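PDB 2G29: Nitrate/nitrite binding protein NrtA from Synechocystis sp., which binds nitrate as the solute-binding component of the ABC transporter NrtABCD, which takes up nitrate and probably nitrite as well. Local coordinates for residues Phe242-Asp247 with Lys257-Ala262; Thr33-Gly38 with Ala246-Gln251; Lys135-Gly140 with Ala144-Ala149; Arg172-Ala177 with Gln226-Gly231. One frame throughout, in Å; residues are numbered along the deposited sequence.

Contact 1 of 4, residues Phe242-Asp247 with Lys257-Ala262; sequences FGMRAD and KALLMA
M244 and L259 meet across the contact, while at the far end of the strand, away from the partner helix, R245 NE forms a salt bridge with D247 OD1, 2.9 Å long, within one segment. Its N-H...O angle of 175° is almost straight. The carboxylate lies at the edge of the guanidinium, in its plane, but OD1 is met from above the carboxylate plane, 41° out of it. R245 occupies the N-cap position, so the bridge clasps the turn where strand 240-245 gives way to helix 246-251; its NH1 also reaches L80 O.

Across the contact everything is apolar. M244 SD sits 3.7 Å from L259 CD1, and the methionine bends at chi3 (69°), which brings CE to 4.0 Å from L259 CD1 as well. The methionine runs crosswise to the leucine. F242 contributes its ring edge rather than a face: CZ comes within 4.3 Å of L259 CB, and the CD2 corner meets L260 CD2 at the same distance. Strand 242-245 and helix 257-262 run nearly antiparallel. This is a helix laid on one side of the mixed sheet of a type II periplasmic-binding-protein domain, where strand 240-245 lies antiparallel between strands 91-95 and 115-120. L260 also packs on L118 of the latter, and L259 on Y57 of helix 56-59. The F242 side chain is about 8 Å from that of K240, which binds nitrate and lies on the same strand.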
loop_
_atom_site.group_PDB
_atom_site.type_symbol
_atom_site.label_atom_id
_atom_site.label_comp_id
_atom_site.label_asym_id
_atom_site.label_seq_id
_atom_site.Cartn_x
_atom_site.Cartn_y
_atom_site.Cartn_z
ATOM N N PHE A 242 -5.094 6.289 -3.761
ATOM C CA PHE A 242 -4.806 7.526 -4.472
ATOM C C PHE A 242 -5.471 8.558 -3.539
ATOM O O PHE A 242 -6.705 8.708 -3.459
ATOM C CB PHE A 242 -5.450 7.534 -5.875
ATOM C CG PHE A 242 -5.348 8.865 -6.604
ATOM C CD1 PHE A 242 -4.299 9.735 -6.390
ATOM C CD2 PHE A 242 -6.309 9.209 -7.541
ATOM C CE1 PHE A 242 -4.190 10.937 -7.089
ATOM C CE2 PHE A 242 -6.209 10.417 -8.246
ATOM C CZ PHE A 242 -5.158 11.265 -8.012
ATOM N N GLY A 243 -4.624 9.240 -2.774
ATOM C CA GLY A 243 -5.145 10.226 -1.840
ATOM C C GLY A 243 -4.841 11.656 -2.249
ATOM O O GLY A 243 -3.798 11.917 -2.846
ATOM N N MET A 244 -5.732 12.574 -1.915
ATOM C CA MET A 244 -5.499 13.974 -2.219
ATOM C C MET A 244 -5.938 14.875 -1.079
ATOM O O MET A 244 -6.801 14.509 -0.275
ATOM C CB MET A 244 -6.264 14.379 -3.502
ATOM C CG MET A 244 -5.796 13.680 -4.799
ATOM S SD MET A 244 -6.169 14.652 -6.295
ATOM C CE MET A 244 -4.995 16.043 -6.036
ATOM N N ARG A 245 -5.328 16.043 -0.974
ATOM C CA ARG A 245 -5.761 17.039 0.010
ATOM C C ARG A 245 -7.217 17.391 -0.320
ATOM O O ARG A 245 -7.570 17.587 -1.507
ATOM C CB ARG A 245 -4.909 18.302 -0.083
ATOM C CG ARG A 245 -3.554 18.144 0.625
ATOM C CD ARG A 245 -2.700 19.392 0.603
ATOM N NE ARG A 245 -3.391 20.570 1.135
ATOM C CZ ARG A 245 -2.941 21.312 2.132
ATOM N NH1 ARG A 245 -1.802 21.002 2.755
ATOM N NH2 ARG A 245 -3.611 22.403 2.474
ATOM N N ALA A 246 -8.057 17.460 0.707
ATOM C CA ALA A 246 -9.443 17.790 0.489
ATOM C C ALA A 246 -9.642 19.205 0.007
ATOM O O ALA A 246 -10.585 19.454 -0.735
ATOM C CB ALA A 246 -10.260 17.518 1.788
ATOM N N ASP A 247 -8.779 20.127 0.421
ATOM C CA ASP A 247 -8.951 21.509 -0.034
ATOM C C ASP A 247 -8.759 21.609 -1.556
ATOM O O ASP A 247 -9.522 22.312 -2.253
ATOM C CB ASP A 247 -8.009 22.480 0.724
ATOM C CG ASP A 247 -6.573 22.476 0.191
ATOM O OD1 ASP A 247 -5.985 21.401 0.041
ATOM O OD2 ASP A 247 -6.026 23.567 -0.128
ATOM N N LYS A 257 -11.875 15.037 -10.956
ATOM C CA LYS A 257 -12.557 13.987 -11.706
ATOM C C LYS A 257 -11.680 13.572 -12.895
ATOM O O LYS A 257 -11.550 12.381 -13.224
ATOM C CB LYS A 257 -13.935 14.474 -12.186
ATOM C CG LYS A 257 -14.721 13.388 -12.921
ATOM C CD LYS A 257 -16.082 13.922 -13.410
ATOM C CE LYS A 257 -17.009 12.797 -13.833
ATOM N NZ LYS A 257 -18.336 13.362 -14.299
ATOM N N ALA A 258 -11.040 14.566 -13.514
ATOM C CA ALA A 258 -10.164 14.306 -14.639
ATOM C C ALA A 258 -8.957 13.454 -14.225
ATOM O O ALA A 258 -8.601 12.493 -14.919
ATOM C CB ALA A 258 -9.723 15.633 -15.271
ATOM N N LEU A 259 -8.345 13.777 -13.082
ATOM C CA LEU A 259 -7.206 12.980 -12.593
ATOM C C LEU A 259 -7.656 11.544 -12.304
ATOM O O LEU A 259 -6.934 10.587 -12.622
ATOM C CB LEU A 259 -6.626 13.555 -11.296
ATOM C CG LEU A 259 -5.822 14.836 -11.339
ATOM C CD1 LEU A 259 -5.391 15.129 -9.896
ATOM C CD2 LEU A 259 -4.597 14.674 -12.257
ATOM N N LEU A 260 -8.824 11.386 -11.662
ATOM C CA LEU A 260 -9.333 10.074 -11.315
ATOM C C LEU A 260 -9.570 9.227 -12.545
ATOM O O LEU A 260 -9.214 8.081 -12.569
ATOM C CB LEU A 260 -10.620 10.189 -10.490
ATOM C CG LEU A 260 -10.742 9.457 -9.157
ATOM C CD1 LEU A 260 -12.216 9.409 -8.787
ATOM C CD2 LEU A 260 -10.093 8.060 -9.162
ATOM N N MET A 261 -10.185 9.809 -13.578
ATOM C CA MET A 261 -10.425 9.032 -14.789
ATOM C C MET A 261 -9.089 8.648 -15.435
ATOM O O MET A 261 -8.956 7.527 -15.923
ATOM C CB MET A 261 -11.286 9.829 -15.774
ATOM C CG MET A 261 -12.704 10.055 -15.228
ATOM S SD MET A 261 -13.857 10.818 -16.443
ATOM C CE MET A 261 -13.167 12.291 -16.554
ATOM N N ALA A 262 -8.114 9.549 -15.431
ATOM C CA ALA A 262 -6.805 9.228 -15.998
ATOM C C ALA A 262 -6.167 8.082 -15.222
ATOM O O ALA A 262 -5.610 7.156 -15.821
ATOM C CB ALA A 262 -5.904 10.434 -15.959
#

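Contact 2 of 4, residues Thr33-Gly38 with Ala246-Gln251; sequences TTAKLG and ADWVDQ
W248 and A35 meet through an apolar touch, in which the methyl CB of A35 approaches CZ2 on the benzene half of the indole to 3.9 Å, coming in obliquely. With CG anti to the backbone N (chi1 -172°), the tryptophan is carried out from helix 246-251 toward the chain leading into strand 36-39. Further apolar packing surrounds the pair: the indole also touches A255, A256 and L259 of helix 253-271, while L37 packs on F242 and M244.

The polar contacts centre on the carbonyl oxygen T34 O, which faces the rim of the indole roughly in plane, 3.9 Å from W248 CZ2. A single water links the two residues as well. W248 NE1 donates to it over 2.9 Å, and the water in turn donates to T34 O at 2.8 Å. The water lies in the indole plane, at its edge, so the bridge fastens the pyrrole side of the ring to the same carbonyl. That bridge satisfies the N-H of a buried tryptophan and probably limits how far its ring can turn. The T34 hydroxyl is used elsewhere, in a hydrogen bond between OG1 and D64 O.

Strand 36-39 and the strand that feeds helix 246-251 flank strand 91-95 in one mixed sheet, whose 2-1-3-5-4 order is the mark of type II periplasmic binding proteins.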
loop_
_atom_site.group_PDB
_atom_site.type_symbol
_atom_site.label_atom_id
_atom_site.label_comp_id
_atom_site.label_asym_id
_atom_site.label_seq_id
_atom_site.Cartn_x
_atom_site.Cartn_y
_atom_site.Cartn_z
ATOM N N THR A 33 -4.765 22.751 -14.880
ATOM C CA THR A 33 -4.194 21.749 -15.753
ATOM C C THR A 33 -2.995 21.037 -15.155
ATOM O O THR A 33 -2.368 20.215 -15.819
ATOM C CB THR A 33 -3.754 22.364 -17.099
ATOM O OG1 THR A 33 -2.786 23.389 -16.858
ATOM C CG2 THR A 33 -4.960 22.965 -17.823
ATOM N N THR A 34 -2.691 21.358 -13.903
ATOM C CA THR A 34 -1.566 20.729 -13.216
ATOM C C THR A 34 -1.970 20.287 -11.813
ATOM O O THR A 34 -2.962 20.741 -11.265
ATOM C CB THR A 34 -0.369 21.710 -13.063
ATOM O OG1 THR A 34 0.800 20.998 -12.621
ATOM C CG2 THR A 34 -0.686 22.802 -12.065
ATOM N N ALA A 35 -1.174 19.375 -11.264
ATOM C CA ALA A 35 -1.353 18.874 -9.895
ATOM C C ALA A 35 0.018 18.281 -9.592
ATOM O O ALA A 35 0.733 17.890 -10.508
ATOM C CB ALA A 35 -2.435 17.781 -9.835
ATOM N N LYS A 36 0.408 18.280 -8.320
ATOM C CA LYS A 36 1.691 17.697 -7.921
ATOM C C LYS A 36 1.343 16.429 -7.150
ATOM O O LYS A 36 0.780 16.504 -6.058
ATOM C CB LYS A 36 2.494 18.664 -7.028
ATOM C CG LYS A 36 2.981 19.923 -7.796
ATOM C CD LYS A 36 4.312 20.432 -7.252
ATOM C CE LYS A 36 4.194 21.200 -5.997
ATOM N NZ LYS A 36 5.555 21.354 -5.380
ATOM N N LEU A 37 1.664 15.269 -7.738
ATOM C CA LEU A 37 1.348 13.976 -7.134
ATOM C C LEU A 37 2.591 13.231 -6.722
ATOM O O LEU A 37 3.467 12.917 -7.549
ATOM C CB LEU A 37 0.548 13.141 -8.119
ATOM C CG LEU A 37 -0.709 13.795 -8.686
ATOM C CD1 LEU A 37 -1.352 12.831 -9.677
ATOM C CD2 LEU A 37 -1.661 14.150 -7.547
ATOM N N GLY A 38 2.685 12.936 -5.432
ATOM C CA GLY A 38 3.864 12.203 -5.003
ATOM C C GLY A 38 3.743 10.698 -5.151
ATOM O O GLY A 38 2.614 10.159 -5.240
ATOM N N ALA A 246 -8.057 17.460 0.707
ATOM C CA ALA A 246 -9.443 17.790 0.489
ATOM C C ALA A 246 -9.642 19.205 0.007
ATOM O O ALA A 246 -10.585 19.454 -0.735
ATOM C CB ALA A 246 -10.260 17.518 1.788
ATOM N N ASP A 247 -8.779 20.127 0.421
ATOM C CA ASP A 247 -8.951 21.509 -0.034
ATOM C C ASP A 247 -8.759 21.609 -1.556
ATOM O O ASP A 247 -9.522 22.312 -2.253
ATOM C CB ASP A 247 -8.009 22.480 0.724
ATOM C CG ASP A 247 -6.573 22.476 0.191
ATOM O OD1 ASP A 247 -5.985 21.401 0.041
ATOM O OD2 ASP A 247 -6.026 23.567 -0.128
ATOM N N TRP A 248 -7.805 20.868 -2.101
ATOM C CA TRP A 248 -7.579 20.922 -3.535
ATOM C C TRP A 248 -8.766 20.269 -4.283
ATOM O O TRP A 248 -9.243 20.786 -5.283
ATOM C CB TRP A 248 -6.253 20.225 -3.889
ATOM C CG TRP A 248 -5.839 20.393 -5.308
ATOM C CD1 TRP A 248 -4.936 21.292 -5.793
ATOM C CD2 TRP A 248 -6.264 19.605 -6.435
ATOM N NE1 TRP A 248 -4.763 21.113 -7.138
ATOM C CE2 TRP A 248 -5.556 20.085 -7.567
ATOM C CE3 TRP A 248 -7.164 18.545 -6.602
ATOM C CZ2 TRP A 248 -5.717 19.539 -8.845
ATOM C CZ3 TRP A 248 -7.336 17.999 -7.875
ATOM C CH2 TRP A 248 -6.603 18.495 -8.987
ATOM N N VAL A 249 -9.264 19.132 -3.802
ATOM C CA VAL A 249 -10.396 18.482 -4.439
ATOM C C VAL A 249 -11.670 19.322 -4.367
ATOM O O VAL A 249 -12.437 19.394 -5.355
ATOM C CB VAL A 249 -10.652 17.066 -3.820
ATOM C CG1 VAL A 249 -11.949 16.458 -4.385
ATOM C CG2 VAL A 249 -9.450 16.173 -4.136
ATOM N N ASP A 250 -11.904 19.953 -3.220
ATOM C CA ASP A 250 -13.131 20.757 -3.034
ATOM C C ASP A 250 -13.062 22.010 -3.907
ATOM O O ASP A 250 -14.095 22.498 -4.362
ATOM C CB ASP A 250 -13.292 21.204 -1.576
ATOM C CG ASP A 250 -13.653 20.060 -0.612
ATOM O OD1 ASP A 250 -13.969 18.936 -1.050
ATOM O OD2 ASP A 250 -13.628 20.322 0.614
ATOM N N GLN A 251 -11.859 22.536 -4.120
ATOM C CA GLN A 251 -11.711 23.735 -4.956
ATOM C C GLN A 251 -11.709 23.438 -6.440
ATOM O O GLN A 251 -12.189 24.257 -7.242
ATOM C CB GLN A 251 -10.404 24.444 -4.622
ATOM C CG GLN A 251 -10.508 25.358 -3.435
ATOM C CD GLN A 251 -9.170 25.943 -3.045
ATOM O OE1 GLN A 251 -8.441 26.465 -3.891
ATOM N NE2 GLN A 251 -8.840 25.874 -1.756
HETATM O O HOH W 1 -3.063 22.467 -9.091
#

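Contact 3 of 4, residues Lys135-Gly140 with Ala144-Ala149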
loop_
_atom_site.group_PDB
_atom_site.type_symbol
_atom_site.label_atom_id
_atom_site.label_comp_id
_atom_site.label_asym_id
_atom_site.label_seq_id
_atom_site.Cartn_x
_atom_site.Cartn_y
_atom_site.Cartn_z
ATOM N N LYS A 135 17.730 -18.453 7.597
ATOM C CA LYS A 135 17.569 -19.413 6.512
ATOM C C LYS A 135 17.289 -20.852 6.948
ATOM O O LYS A 135 16.452 -21.511 6.351
ATOM C CB LYS A 135 18.776 -19.375 5.561
ATOM C CG LYS A 135 18.679 -18.239 4.529
ATOM C CD LYS A 135 19.729 -18.396 3.434
ATOM C CE LYS A 135 19.536 -17.400 2.292
ATOM N NZ LYS A 135 20.485 -17.674 1.169
ATOM N N ASP A 136 17.949 -21.329 8.001
ATOM C CA ASP A 136 17.727 -22.711 8.412
ATOM C C ASP A 136 16.298 -23.001 8.865
ATOM O O ASP A 136 15.834 -24.147 8.765
ATOM C CB ASP A 136 18.741 -23.092 9.502
ATOM C CG ASP A 136 20.185 -22.905 9.034
ATOM O OD1 ASP A 136 20.503 -23.369 7.914
ATOM O OD2 ASP A 136 21.009 -22.302 9.768
ATOM N N LEU A 137 15.596 -21.969 9.346
ATOM C CA LEU A 137 14.225 -22.108 9.839
ATOM C C LEU A 137 13.163 -22.201 8.748
ATOM O O LEU A 137 12.015 -22.604 9.028
ATOM C CB LEU A 137 13.876 -20.943 10.785
ATOM C CG LEU A 137 14.719 -20.826 12.049
ATOM C CD1 LEU A 137 14.322 -19.597 12.864
ATOM C CD2 LEU A 137 14.509 -22.081 12.896
ATOM N N LYS A 138 13.529 -21.812 7.524
ATOM C CA LYS A 138 12.609 -21.877 6.397
ATOM C C LYS A 138 11.211 -21.353 6.756
ATOM O O LYS A 138 10.193 -22.022 6.543
ATOM C CB LYS A 138 12.528 -23.330 5.908
ATOM C CG LYS A 138 13.874 -23.838 5.382
ATOM C CD LYS A 138 13.807 -25.294 4.973
ATOM C CE LYS A 138 15.121 -25.743 4.353
ATOM N NZ LYS A 138 15.015 -27.132 3.828
ATOM N N VAL A 139 11.172 -20.132 7.282
ATOM C CA VAL A 139 9.916 -19.564 7.728
ATOM C C VAL A 139 8.995 -19.122 6.603
ATOM O O VAL A 139 9.448 -18.522 5.630
ATOM C CB VAL A 139 10.185 -18.358 8.685
ATOM C CG1 VAL A 139 8.863 -17.745 9.171
ATOM C CG2 VAL A 139 11.058 -18.815 9.878
ATOM N N GLY A 140 7.711 -19.450 6.752
ATOM C CA GLY A 140 6.676 -19.055 5.799
ATOM C C GLY A 140 5.587 -18.238 6.507
ATOM O O GLY A 140 5.902 -17.326 7.259
ATOM N N ALA A 144 5.749 -18.537 14.154
ATOM C CA ALA A 144 6.121 -19.056 15.476
ATOM C C ALA A 144 7.585 -19.461 15.711
ATOM O O ALA A 144 8.122 -19.212 16.789
ATOM C CB ALA A 144 5.186 -20.208 15.865
ATOM N N PRO A 145 8.244 -20.094 14.724
ATOM C CA PRO A 145 9.653 -20.484 14.914
ATOM C C PRO A 145 10.577 -19.300 15.215
ATOM O O PRO A 145 11.676 -19.460 15.777
ATOM C CB PRO A 145 10.018 -21.172 13.595
ATOM C CG PRO A 145 9.002 -20.641 12.610
ATOM C CD PRO A 145 7.738 -20.594 13.441
ATOM N N LEU A 146 10.150 -18.098 14.851
ATOM C CA LEU A 146 10.974 -16.924 15.118
ATOM C C LEU A 146 11.030 -16.552 16.588
ATOM O O LEU A 146 11.915 -15.815 17.005
ATOM C CB LEU A 146 10.452 -15.721 14.319
ATOM C CG LEU A 146 10.557 -15.872 12.809
ATOM C CD1 LEU A 146 9.892 -14.622 12.185
ATOM C CD2 LEU A 146 12.015 -15.975 12.340
ATOM N N LYS A 147 10.091 -17.039 17.377
ATOM C CA LYS A 147 10.064 -16.679 18.791
ATOM C C LYS A 147 11.382 -17.027 19.519
ATOM O O LYS A 147 12.021 -16.159 20.134
ATOM C CB LYS A 147 8.872 -17.376 19.453
ATOM C CG LYS A 147 8.724 -17.081 20.922
ATOM C CD LYS A 147 7.273 -16.715 21.247
ATOM C CE LYS A 147 7.121 -16.338 22.695
ATOM N NZ LYS A 147 6.713 -14.922 22.839
ATOM N N GLU A 148 11.783 -18.290 19.440
ATOM C CA GLU A 148 13.027 -18.724 20.062
ATOM C C GLU A 148 14.249 -18.099 19.387
ATOM O O GLU A 148 15.266 -17.834 20.032
ATOM C CB GLU A 148 13.159 -20.243 20.008
ATOM C CG GLU A 148 12.188 -21.023 20.889
ATOM C CD GLU A 148 12.639 -22.466 21.093
ATOM O OE1 GLU A 148 13.128 -23.083 20.118
ATOM O OE2 GLU A 148 12.506 -22.987 22.227
ATOM N N ALA A 149 14.169 -17.862 18.076
ATOM C CA ALA A 149 15.311 -17.279 17.370
ATOM C C ALA A 149 15.531 -15.813 17.734
ATOM O O ALA A 149 16.678 -15.369 17.903
ATOM C CB ALA A 149 15.121 -17.425 15.844
#
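L137 and V139 reach across a tight bend to P145, L146 and A149, closing a connection in the second sheet domain of the type II binding-protein fold. Here the chain leaving strand 126-130 makes a 3-10 turn at 135-137 and then doubles back to enter helix 146-151. At the bend K138 takes a left-handed backbone conformation (phi 45°), and its N donates to K135 O at 3.2 Å. K138 itself points away from the partner segment, while its neighbours on both sides point toward it.

L137 has CG anti to its carbonyl carbon (chi1 -62°) with the chain extended beyond, and its CD1 branch does the touching. That methyl lies 3.8 Å from A149 CB and 3.9 Å from P145 O, a van der Waals contact on the exposed side of the bend. V139 works deeper. Its chi1 of -180° sends CG1 anti to the backbone N and leaves CG2 beside that N, turned to the helix start. There CG2 touches two side chains, P145 CG and L146 CD2, each at 3.9 Å. V139 crosses both of them at a slant.

L146 does not aim its CB straight at the loop; its extended chain brings CD2 there, and it also packs on L130 and helix 166-177. V139 packs on L130 too, so valine and leucine share a buried floor against strand 126-130. The valine's backbone is held as well, with V139 N bonded to Y225 OH. The two leucines barely meet, L137 CD1 standing 4.3 Å from L146 CD2.

Contact 4 of 4, residues Arg172-Ala177 with Gln226-Gly231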
loop_
_atom_site.group_PDB
_atom_site.type_symbol
_atom_site.label_atom_id
_atom_site.label_comp_id
_atom_site.label_asym_id
_atom_site.label_seq_id
_atom_site.Cartn_x
_atom_site.Cartn_y
_atom_site.Cartn_z
ATOM N N ARG A 172 3.097 -6.850 11.848
ATOM C CA ARG A 172 2.609 -7.059 13.213
ATOM C C ARG A 172 1.566 -8.170 13.226
ATOM O O ARG A 172 1.515 -8.967 14.171
ATOM C CB ARG A 172 1.966 -5.802 13.773
ATOM C CG ARG A 172 2.958 -4.720 14.131
ATOM C CD ARG A 172 2.246 -3.463 14.583
ATOM N NE ARG A 172 3.238 -2.485 15.042
ATOM C CZ ARG A 172 3.344 -2.051 16.303
ATOM N NH1 ARG A 172 2.504 -2.479 17.254
ATOM N NH2 ARG A 172 4.358 -1.253 16.625
ATOM N N TYR A 173 0.716 -8.251 12.202
ATOM C CA TYR A 173 -0.312 -9.300 12.173
ATOM C C TYR A 173 0.330 -10.685 12.087
ATOM O O TYR A 173 -0.061 -11.630 12.791
ATOM C CB TYR A 173 -1.261 -9.061 10.969
ATOM C CG TYR A 173 -2.495 -9.913 10.982
ATOM C CD1 TYR A 173 -3.699 -9.409 11.476
ATOM C CD2 TYR A 173 -2.440 -11.273 10.617
ATOM C CE1 TYR A 173 -4.823 -10.230 11.613
ATOM C CE2 TYR A 173 -3.556 -12.102 10.789
ATOM C CZ TYR A 173 -4.734 -11.583 11.280
ATOM O OH TYR A 173 -5.866 -12.362 11.541
ATOM N N TRP A 174 1.329 -10.796 11.220
ATOM C CA TRP A 174 2.034 -12.056 11.000
ATOM C C TRP A 174 2.772 -12.483 12.265
ATOM O O TRP A 174 2.686 -13.658 12.684
ATOM C CB TRP A 174 2.986 -11.860 9.810
ATOM C CG TRP A 174 4.026 -12.951 9.532
ATOM C CD1 TRP A 174 3.811 -14.212 9.053
ATOM C CD2 TRP A 174 5.427 -12.780 9.611
ATOM N NE1 TRP A 174 5.006 -14.834 8.817
ATOM C CE2 TRP A 174 6.023 -13.985 9.162
ATOM C CE3 TRP A 174 6.257 -11.736 10.026
ATOM C CZ2 TRP A 174 7.416 -14.156 9.112
ATOM C CZ3 TRP A 174 7.622 -11.900 9.978
ATOM C CH2 TRP A 174 8.196 -13.111 9.527
ATOM N N LEU A 175 3.474 -11.546 12.905
ATOM C CA LEU A 175 4.246 -11.887 14.105
ATOM C C LEU A 175 3.313 -12.208 15.252
ATOM O O LEU A 175 3.558 -13.156 16.001
ATOM C CB LEU A 175 5.228 -10.765 14.491
ATOM C CG LEU A 175 6.420 -10.664 13.520
ATOM C CD1 LEU A 175 7.155 -9.336 13.675
ATOM C CD2 LEU A 175 7.392 -11.830 13.773
ATOM N N ALA A 176 2.217 -11.474 15.368
ATOM C CA ALA A 176 1.270 -11.742 16.428
ATOM C C ALA A 176 0.587 -13.089 16.246
ATOM O O ALA A 176 0.350 -13.777 17.240
ATOM C CB ALA A 176 0.223 -10.614 16.510
ATOM N N ALA A 177 0.250 -13.473 15.016
ATOM C CA ALA A 177 -0.389 -14.784 14.792
ATOM C C ALA A 177 0.600 -15.855 15.240
ATOM O O ALA A 177 0.195 -16.945 15.676
ATOM C CB ALA A 177 -0.722 -14.968 13.303
ATOM N N GLN A 226 12.408 -14.505 1.366
ATOM C CA GLN A 226 11.035 -14.091 1.575
ATOM C C GLN A 226 10.207 -15.137 2.267
ATOM O O GLN A 226 10.198 -16.290 1.848
ATOM C CB GLN A 226 10.396 -13.710 0.225
ATOM C CG GLN A 226 8.950 -13.177 0.355
ATOM C CD GLN A 226 8.517 -12.272 -0.797
ATOM O OE1 GLN A 226 7.388 -11.758 -0.814
ATOM N NE2 GLN A 226 9.401 -12.053 -1.732
ATOM N N ALA A 227 9.529 -14.725 3.332
ATOM C CA ALA A 227 8.658 -15.610 4.107
ATOM C C ALA A 227 7.305 -15.766 3.411
ATOM O O ALA A 227 6.752 -16.863 3.331
ATOM C CB ALA A 227 8.476 -15.040 5.525
ATOM N N LEU A 228 6.781 -14.664 2.867
ATOM C CA LEU A 228 5.490 -14.691 2.194
ATOM C C LEU A 228 5.293 -13.402 1.422
ATOM O O LEU A 228 6.009 -12.409 1.654
ATOM C CB LEU A 228 4.350 -14.798 3.231
ATOM C CG LEU A 228 4.322 -13.621 4.227
ATOM C CD1 LEU A 228 3.356 -12.545 3.748
ATOM C CD2 LEU A 228 3.882 -14.139 5.608
ATOM N N THR A 229 4.348 -13.459 0.481
ATOM C CA THR A 229 3.884 -12.294 -0.262
ATOM C C THR A 229 2.526 -12.030 0.413
ATOM O O THR A 229 1.792 -12.952 0.793
ATOM C CB THR A 229 3.832 -12.556 -1.778
ATOM O OG1 THR A 229 3.463 -11.341 -2.438
ATOM C CG2 THR A 229 2.835 -13.678 -2.120
ATOM N N THR A 230 2.170 -10.762 0.565
ATOM C CA THR A 230 1.030 -10.443 1.401
ATOM C C THR A 230 -0.347 -10.885 1.022
ATOM O O THR A 230 -1.210 -10.943 1.876
ATOM C CB THR A 230 1.105 -8.949 1.832
ATOM O OG1 THR A 230 1.197 -8.124 0.670
ATOM C CG2 THR A 230 2.343 -8.705 2.678
ATOM N N GLY A 231 -0.554 -11.230 -0.243
ATOM C CA GLY A 231 -1.835 -11.792 -0.652
ATOM C C GLY A 231 -2.018 -13.180 0.003
ATOM O O GLY A 231 -3.100 -13.763 -0.094
#
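L228 lays its CD2 methyl over one face of the W174 indole, a CH-pi contact centred on the pyrrole side: CD2 is 3.4 Å from W174 CD1 and 3.5 Å from NE1. A227 adds its CB methyl, 3.8 Å from W174 CZ2, coming in obliquely at the benzene half. Both alanine and leucine stand in a classic beta bulge, where A227 and L228 together face I128 of strand 126-130, so one edge strand presents two successive methyl-bearing residues to one tryptophan.

W174 has CG anti to the backbone N (chi1 169°), which sends the indole off helix 166-177 toward the sheet. L228 takes the crowded position between N and the carbonyl carbon (chi1 60°), and with chi2 at an unusual 95° this puts CD2 over the ring at that close approach. The leucine and the indole lie alongside, pointing opposite ways.

Farther out, W174 also packs on I128, and its NE1 bonds to G140 O. With an alanine in place of W174, L228 and A227 would probably lose the indole they pack on, a gap would open between helix and bulge, and G140 O would be left without its indole donor. The chain after the bulge is bonded to the backbone of Q126, which binds nitrate and whose side chain is about 7 Å from that of L228. T230 OG1 bonds to Q126 N, and T229 OG1 to Q126 O.

The contacts fall into two pairs, one in each sheet domain of the C-clamp. Contacts 1 and 2, with centres about 7 Å apart, share helix 246-251 and the sheet holding strands 36-39 and 240-245; they join directly where L259 CD1 lies 3.7 Å from W248 CH2. Contacts 3 and 4, about 12 Å apart between centres, meet where V139 O lies 3.6 Å from A227 CB. The pairs lie on opposite sides of the chain's centre. Contact 2 joins the N-terminal strand region to helix 246-251, so contacts 3 and 4 fall between its segments in sequence; contact 1 opens after they have closed, where contact 2 ends. Nitrate-binding residues come from both domains.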